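Local coordinates for WAP, Kazal, immunoglobulin, Kunitz and NTR domain-containing protein 2 (Mus musculus, PDB 6MAA) that binds myostatin (GDF8) and its propeptide, inhibits GDF8 and GDF11 but probably not activin, and probably also inhibits serine proteases and metalloproteases through its several inhibitor domains, at residues Ala60-Gly63 and Leu64-Asn68. Residues are numbered along the deposited sequence; the frame is centred on the assembly and turned at random.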
ATOM      1  N   ALA A  60       1.032 -16.497   5.662  1.00  9.10           N
ATOM      2  CA  ALA A  60      -0.076 -15.829   4.995  1.00 10.22           C
ATOM      3  C   ALA A  60      -1.009 -16.832   4.328  1.00 11.17           C
ATOM      4  O   ALA A  60      -0.686 -18.009   4.148  1.00 11.69           O
ATOM      5  CB  ALA A  60       0.427 -14.799   3.976  1.00 11.58           C
ATOM      6  N   SER A  61      -2.177 -16.320   3.926  1.00 11.81           N
ATOM      7  CA  SER A  61      -3.247 -17.130   3.352  1.00 13.14           C
ATOM      8  C   SER A  61      -2.911 -17.696   1.978  1.00 14.81           C
ATOM      9  O   SER A  61      -3.665 -18.540   1.481  1.00 17.24           O
ATOM     10  CB  SER A  61      -4.543 -16.313   3.281  1.00 14.28           C
ATOM     11  OG  SER A  61      -4.346 -15.097   2.571  1.00 14.52           O
ATOM     12  N   ASP A  62      -1.824 -17.256   1.348  1.00 13.30           N
ATOM     13  CA  ASP A  62      -1.355 -17.870   0.113  1.00 14.08           C
ATOM     14  C   ASP A  62      -0.472 -19.084   0.364  1.00 14.26           C
ATOM     15  O   ASP A  62       0.045 -19.669  -0.594  1.00 16.44           O
ATOM     16  CB  ASP A  62      -0.626 -16.842  -0.770  1.00 13.31           C
ATOM     17  CG  ASP A  62       0.601 -16.233  -0.097  1.00 12.93           C
ATOM     18  OD1 ASP A  62       0.868 -16.527   1.086  1.00 12.39           O
ATOM     19  OD2 ASP A  62       1.301 -15.441  -0.763  1.00 14.05           O
ATOM     20  N   GLY A  63      -0.285 -19.471   1.621  1.00 12.30           N
ATOM     21  CA  GLY A  63       0.611 -20.560   1.951  1.00 12.35           C
ATOM     22  C   GLY A  63       2.077 -20.188   1.978  1.00 12.17           C
ATOM     23  O   GLY A  63       2.924 -21.079   2.103  1.00 14.24           O
ATOM     24  N   LEU A  64       2.410 -18.908   1.868  1.00 11.47           N
ATOM     25  CA  LEU A  64       3.793 -18.455   1.861  1.00 10.61           C
ATOM     26  C   LEU A  64       4.062 -17.628   3.110  1.00  9.38           C
ATOM     27  O   LEU A  64       3.142 -17.228   3.823  1.00 10.82           O
ATOM     28  CB  LEU A  64       4.094 -17.645   0.594  1.00 11.70           C
ATOM     29  CG  LEU A  64       3.784 -18.367  -0.721  1.00 12.73           C
ATOM     30  CD1 LEU A  64       4.089 -17.467  -1.915  1.00 14.06           C
ATOM     31  CD2 LEU A  64       4.542 -19.687  -0.817  1.00 14.52           C
ATOM     32  N   THR A  65       5.345 -17.386   3.373  1.00  8.33           N
ATOM     33  CA  THR A  65       5.801 -16.689   4.569  1.00  7.01           C
ATOM     34  C   THR A  65       6.520 -15.402   4.172  1.00  7.77           C
ATOM     35  O   THR A  65       7.259 -15.366   3.177  1.00  8.97           O
ATOM     36  CB  THR A  65       6.737 -17.583   5.393  1.00  8.66           C
ATOM     37  OG1 THR A  65       6.108 -18.852   5.613  1.00  9.70           O
ATOM     38  CG2 THR A  65       7.042 -16.966   6.745  1.00  9.09           C
ATOM     39  N   TYR A  66       6.312 -14.347   4.960  1.00  7.34           N
ATOM     40  CA  TYR A  66       6.861 -13.028   4.679  1.00  7.16           C
ATOM     41  C   TYR A  66       7.703 -12.526   5.845  1.00  7.60           C
ATOM     42  O   TYR A  66       7.461 -12.875   7.004  1.00  8.45           O
ATOM     43  CB  TYR A  66       5.728 -12.044   4.319  1.00  7.86           C
ATOM     44  CG  TYR A  66       5.051 -12.488   3.046  1.00  8.14           C
ATOM     45  CD1 TYR A  66       5.523 -12.067   1.808  1.00  8.85           C
ATOM     46  CD2 TYR A  66       3.991 -13.394   3.073  1.00  9.63           C
ATOM     47  CE1 TYR A  66       4.952 -12.512   0.635  1.00  9.44           C
ATOM     48  CE2 TYR A  66       3.410 -13.849   1.903  1.00  9.75           C
ATOM     49  CZ  TYR A  66       3.895 -13.403   0.684  1.00 10.17           C
ATOM     50  OH  TYR A  66       3.342 -13.853  -0.488  1.00 11.47           O
ATOM     51  N   TYR A  67       8.699 -11.697   5.521  1.00  6.62           N
ATOM     52  CA  TYR A  67       9.648 -11.229   6.528  1.00  6.89           C
ATOM     53  C   TYR A  67       8.950 -10.439   7.636  1.00  7.07           C
ATOM     54  O   TYR A  67       9.329 -10.540   8.813  1.00  8.10           O
ATOM     55  CB  TYR A  67      10.735 -10.402   5.835  1.00  8.02           C
ATOM     56  CG  TYR A  67      11.932 -10.064   6.689  1.00  7.69           C
ATOM     57  CD1 TYR A  67      11.942  -8.919   7.481  1.00 10.16           C
ATOM     58  CD2 TYR A  67      13.065 -10.879   6.694  1.00  8.35           C
ATOM     59  CE1 TYR A  67      13.046  -8.592   8.253  1.00  9.81           C
ATOM     60  CE2 TYR A  67      14.172 -10.563   7.471  1.00  9.07           C
ATOM     61  CZ  TYR A  67      14.152  -9.417   8.249  1.00 10.19           C
ATOM     62  OH  TYR A  67      15.238  -9.090   9.028  1.00 12.79           O
ATOM     63  N   ASN A  68       7.937  -9.648   7.282  1.00  6.47           N
ATOM     64  CA  ASN A  68       7.014  -9.037   8.235  1.00  7.09           C
ATOM     65  C   ASN A  68       5.730  -8.690   7.486  1.00  7.77           C
ATOM     66  O   ASN A  68       5.595  -8.971   6.294  1.00  7.79           O
ATOM     67  CB  ASN A  68       7.634  -7.846   8.986  1.00  8.24           C
ATOM     68  CG  ASN A  68       8.024  -6.701   8.069  1.00  7.79           C
ATOM     69  OD1 ASN A  68       7.369  -6.440   7.061  1.00  8.13           O
ATOM     70  ND2 ASN A  68       9.102  -6.009   8.423  1.00  9.31           N
TER
HETATM   71  O   HOH W   1       1.439 -19.703   5.132  1.00 15.49           O
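D62 meets both L64 and Y66 through its carboxylate, a worked example of how one acidic side chain can hold a tight hairpin turn in shape. L64 N donates to D62 OD1 at 2.9 Å; the N-H comes from above the carboxylate plane, 56° out of it. D62 OD2 takes the hydroxyl of Y66, OH to OD2 being 2.6 Å, through the syn lone pair. The two side chains arrive from opposite directions, with carboxylate and ring nearly coplanar, so the acid lies at the edge of the phenol and off its faces. With chi1 at 60°, CG of D62 sits between its own backbone N and carbonyl carbon, which folds the carboxylate back over the turn. Two bonds through different oxygens should restrict its rotation.

L64 crosses D62 at about a right angle. Its CB lies 3.4 Å from D62 OD1 and its CD1 3.6 Å from D62 OD2, while CD2 rests against the carbonyl of G63. One carbon round the ring from CZ, CE2 of Y66 touches CB of A60 at 3.8 Å, also at the edge; M72 of helix 69-79 packs on both residues.

The backbone closes the same loop. A60 to G63 form a type I turn, in which G63 N donates to A60 O; one residue further on, A60 N donates to L64 O at 2.9 Å. G63 has a positive phi of 80°, where a CB would be jammed against the carbonyl O of D62, so the site calls for glycine. A water bridges A60 O to L64 O, its bond to the latter being longer. The whole is a 3:5 beta hairpin, a type I turn with a G1 bulge at G63, joining antiparallel strands 58-60 and 65-66 of the small three-stranded sheet beside the helix in the Kazal-like part of this follistatin domain.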